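Local atomic coordinates of tRNA threonylcarbamoyladenosine biosynthesis protein TsaB (Pseudomonas aeruginosa, PDB entry 5BR9), a protein that probably takes part in making the threonylcarbamoyladenosine modification at position 37 of tRNA, as a TsaB-type member of the KAE1/TsaD family. Residues 131-136 / 173-178. Residues are numbered along the deposited sequence; the frame is centred on the assembly and turned at random.
Sequences VYWGCY and TGWGYV
Trp133 and Trp175 meet through the benzo ends of their indoles. CZ3 of Trp133 lies 3.6 Å from CZ2 of Trp175, and CH2 of Trp133 is 3.8 Å from the same CZ2. The six-membered rings meet obliquely, tilted by 51°, with centroids 5.7 Å apart. Trp175 CH2 lies in the plane of the Trp133 ring, at its edge. CG of Trp133 stands anti to the backbone N (chi1 176°), and this carries the indole off the strand to where its outer carbons reach Trp175. CB of Trp175 points away from the strand, yet the far end of the Trp175 indole returns to it.

A second apolar contact joins Val131 to Tyr177. Only one methyl, CG1, does the touching. Val131 CG1 sits 3.6 Å from Tyr177 CD2, oblique to the ring, with CE2 a little farther off. Val131 CG1 also lies 3.8 Å from Gly174 O.

Residues 131-136 belong to strand 131-139, in the second five-stranded mixed sheet of this ASKHA-type fold. Residues 173-178 form a 3-10 segment in the loop that follows strand 168-171 and leads to strand 187-189. Strand 119-125 runs between strands 131-139 and 168-171, and Trp133 and Trp175 both also pack on its alanines, Ala121 and Ala123 respectively.

The polar bonds do not join the two segments. Within residues 173-178, Tyr177 N donates to Gly174 O at 3.1 Å. This O also lies in the plane of the Tyr177 ring, at its edge. Both buried indole N-H groups are satisfied outside the contact: Trp133 NE1 bonds to Ala158 O, and Trp175 NE1 bonds to Ala121 O.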
ATOM      1  N   VAL A 131      -7.991  22.530   4.557  1.00 27.31           N
ATOM      2  CA  VAL A 131      -7.375  22.289   3.266  1.00 23.94           C
ATOM      3  C   VAL A 131      -5.877  22.165   3.406  1.00 31.95           C
ATOM      4  O   VAL A 131      -5.255  22.845   4.227  1.00 27.93           O
ATOM      5  CB  VAL A 131      -7.725  23.409   2.238  1.00 29.11           C
ATOM      6  CG1 VAL A 131      -9.215  23.457   1.951  1.00 24.44           C
ATOM      7  CG2 VAL A 131      -7.256  24.771   2.760  1.00 26.69           C
ATOM      8  N   TYR A 132      -5.295  21.334   2.549  1.00 29.59           N
ATOM      9  CA  TYR A 132      -3.872  21.323   2.349  1.00 21.79           C
ATOM     10  C   TYR A 132      -3.513  22.497   1.453  1.00 24.17           C
ATOM     11  O   TYR A 132      -4.234  22.790   0.499  1.00 26.37           O
ATOM     12  CB  TYR A 132      -3.439  20.010   1.724  1.00 25.17           C
ATOM     13  CG  TYR A 132      -3.698  18.787   2.576  1.00 34.28           C
ATOM     14  CD1 TYR A 132      -2.956  18.545   3.731  1.00 34.89           C
ATOM     15  CD2 TYR A 132      -4.700  17.887   2.244  1.00 38.01           C
ATOM     16  CE1 TYR A 132      -3.184  17.416   4.512  1.00 34.47           C
ATOM     17  CE2 TYR A 132      -4.937  16.760   3.023  1.00 44.05           C
ATOM     18  CZ  TYR A 132      -4.183  16.532   4.160  1.00 42.83           C
ATOM     19  OH  TYR A 132      -4.423  15.405   4.928  1.00 49.73           O
ATOM     20  N   TRP A 133      -2.405  23.171   1.777  1.00 23.95           N
ATOM     21  CA  TRP A 133      -2.058  24.461   1.189  1.00 21.67           C
ATOM     22  C   TRP A 133      -0.562  24.599   0.928  1.00 23.75           C
ATOM     23  O   TRP A 133       0.237  24.333   1.811  1.00 21.00           O
ATOM     24  CB  TRP A 133      -2.535  25.573   2.121  1.00 22.72           C
ATOM     25  CG  TRP A 133      -2.182  26.968   1.708  1.00 26.40           C
ATOM     26  CD1 TRP A 133      -1.111  27.715   2.144  1.00 21.06           C
ATOM     27  CD2 TRP A 133      -2.910  27.801   0.810  1.00 26.28           C
ATOM     28  NE1 TRP A 133      -1.146  28.966   1.579  1.00 21.28           N
ATOM     29  CE2 TRP A 133      -2.230  29.044   0.746  1.00 20.97           C
ATOM     30  CE3 TRP A 133      -4.079  27.626   0.054  1.00 27.47           C
ATOM     31  CZ2 TRP A 133      -2.674  30.098  -0.049  1.00 24.08           C
ATOM     32  CZ3 TRP A 133      -4.518  28.672  -0.742  1.00 21.32           C
ATOM     33  CH2 TRP A 133      -3.820  29.896  -0.780  1.00 30.65           C
ATOM     34  N   GLY A 134      -0.194  25.023  -0.283  1.00 27.96           N
ATOM     35  CA  GLY A 134       1.198  25.234  -0.653  1.00 20.10           C
ATOM     36  C   GLY A 134       1.312  26.171  -1.843  1.00 29.27           C
ATOM     37  O   GLY A 134       0.616  26.009  -2.852  1.00 26.34           O
ATOM     38  N   CYS A 135       2.159  27.184  -1.711  1.00 19.40           N
ATOM     39  CA  CYS A 135       2.336  28.163  -2.759  1.00 22.40           C
ATOM     40  C   CYS A 135       3.649  27.919  -3.480  1.00 28.27           C
ATOM     41  O   CYS A 135       4.674  27.634  -2.853  1.00 27.55           O
ATOM     42  CB  CYS A 135       2.279  29.584  -2.199  1.00 26.65           C
ATOM     43  SG  CYS A 135       0.669  30.052  -1.537  1.00 26.64           S
ATOM     44  N   TYR A 136       3.601  28.045  -4.803  1.00 25.54           N
ATOM     45  CA  TYR A 136       4.705  27.651  -5.657  1.00 27.18           C
ATOM     46  C   TYR A 136       5.016  28.750  -6.659  1.00 28.54           C
ATOM     47  O   TYR A 136       4.118  29.478  -7.078  1.00 25.23           O
ATOM     48  CB  TYR A 136       4.366  26.326  -6.380  1.00 27.29           C
ATOM     49  CG  TYR A 136       4.442  25.128  -5.460  1.00 23.60           C
ATOM     50  CD1 TYR A 136       5.561  24.305  -5.467  1.00 20.75           C
ATOM     51  CD2 TYR A 136       3.407  24.833  -4.557  1.00 22.79           C
ATOM     52  CE1 TYR A 136       5.665  23.212  -4.617  1.00 23.28           C
ATOM     53  CE2 TYR A 136       3.496  23.720  -3.685  1.00 23.06           C
ATOM     54  CZ  TYR A 136       4.636  22.917  -3.733  1.00 27.65           C
ATOM     55  OH  TYR A 136       4.786  21.841  -2.889  1.00 25.10           O
ATOM     56  N   THR A 173      -8.775  21.266  -5.632  1.00 20.08           N
ATOM     57  CA  THR A 173     -10.114  21.111  -5.058  1.00 23.05           C
ATOM     58  C   THR A 173     -10.305  21.892  -3.761  1.00 26.58           C
ATOM     59  O   THR A 173     -11.438  22.112  -3.326  1.00 26.52           O
ATOM     60  CB  THR A 173     -10.422  19.638  -4.756  1.00 26.18           C
ATOM     61  OG1 THR A 173      -9.469  19.147  -3.802  1.00 24.69           O
ATOM     62  CG2 THR A 173     -10.354  18.779  -6.042  1.00 25.50           C
ATOM     63  N   GLY A 174      -9.198  22.292  -3.138  1.00 27.36           N
ATOM     64  CA  GLY A 174      -9.247  23.124  -1.943  1.00 24.98           C
ATOM     65  C   GLY A 174      -9.895  24.477  -2.206  1.00 26.04           C
ATOM     66  O   GLY A 174     -10.381  25.140  -1.292  1.00 25.78           O
ATOM     67  N   TRP A 175      -9.902  24.888  -3.468  1.00 23.87           N
ATOM     68  CA  TRP A 175     -10.454  26.174  -3.838  1.00 26.87           C
ATOM     69  C   TRP A 175     -11.974  26.176  -3.820  1.00 27.59           C
ATOM     70  O   TRP A 175     -12.585  27.230  -4.003  1.00 22.73           O
ATOM     71  CB  TRP A 175      -9.894  26.610  -5.197  1.00 21.64           C
ATOM     72  CG  TRP A 175      -8.471  27.072  -5.002  1.00 26.69           C
ATOM     73  CD1 TRP A 175      -7.329  26.341  -5.197  1.00 32.36           C
ATOM     74  CD2 TRP A 175      -8.049  28.343  -4.492  1.00 27.56           C
ATOM     75  NE1 TRP A 175      -6.224  27.086  -4.859  1.00 26.34           N
ATOM     76  CE2 TRP A 175      -6.639  28.319  -4.418  1.00 30.98           C
ATOM     77  CE3 TRP A 175      -8.726  29.501  -4.087  1.00 25.67           C
ATOM     78  CZ2 TRP A 175      -5.895  29.411  -3.968  1.00 27.85           C
ATOM     79  CZ3 TRP A 175      -7.981  30.596  -3.650  1.00 26.01           C
ATOM     80  CH2 TRP A 175      -6.581  30.536  -3.588  1.00 25.56           C
ATOM     81  N   GLY A 176     -12.578  25.017  -3.526  1.00 23.43           N
ATOM     82  CA  GLY A 176     -13.997  24.971  -3.207  1.00 20.14           C
ATOM     83  C   GLY A 176     -14.305  25.847  -1.999  1.00 28.74           C
ATOM     84  O   GLY A 176     -15.418  26.333  -1.848  1.00 26.57           O
ATOM     85  N   TYR A 177     -13.289  26.127  -1.182  1.00 27.28           N
ATOM     86  CA  TYR A 177     -13.460  26.963   0.007  1.00 27.06           C
ATOM     87  C   TYR A 177     -13.057  28.437  -0.202  1.00 28.72           C
ATOM     88  O   TYR A 177     -12.812  29.154   0.766  1.00 33.81           O
ATOM     89  CB  TYR A 177     -12.642  26.403   1.181  1.00 22.45           C
ATOM     90  CG  TYR A 177     -13.072  25.061   1.733  1.00 32.85           C
ATOM     91  CD1 TYR A 177     -13.891  24.990   2.853  1.00 33.39           C
ATOM     92  CD2 TYR A 177     -12.653  23.869   1.151  1.00 39.08           C
ATOM     93  CE1 TYR A 177     -14.283  23.788   3.372  1.00 44.42           C
ATOM     94  CE2 TYR A 177     -13.046  22.659   1.663  1.00 46.06           C
ATOM     95  CZ  TYR A 177     -13.861  22.621   2.779  1.00 56.50           C
ATOM     96  OH  TYR A 177     -14.262  21.416   3.308  1.00 64.97           O
ATOM     97  N   VAL A 178     -12.996  28.892  -1.448  1.00 26.78           N
ATOM     98  CA  VAL A 178     -12.484  30.233  -1.742  1.00 29.06           C
ATOM     99  C   VAL A 178     -13.240  31.364  -0.991  1.00 34.07           C
ATOM    100  O   VAL A 178     -12.625  32.340  -0.538  1.00 33.28           O
ATOM    101  CB  VAL A 178     -12.482  30.486  -3.280  1.00 32.85           C
ATOM    102  CG1 VAL A 178     -13.894  30.385  -3.873  1.00 21.59           C
ATOM    103  CG2 VAL A 178     -11.834  31.814  -3.598  1.00 21.30           C
TER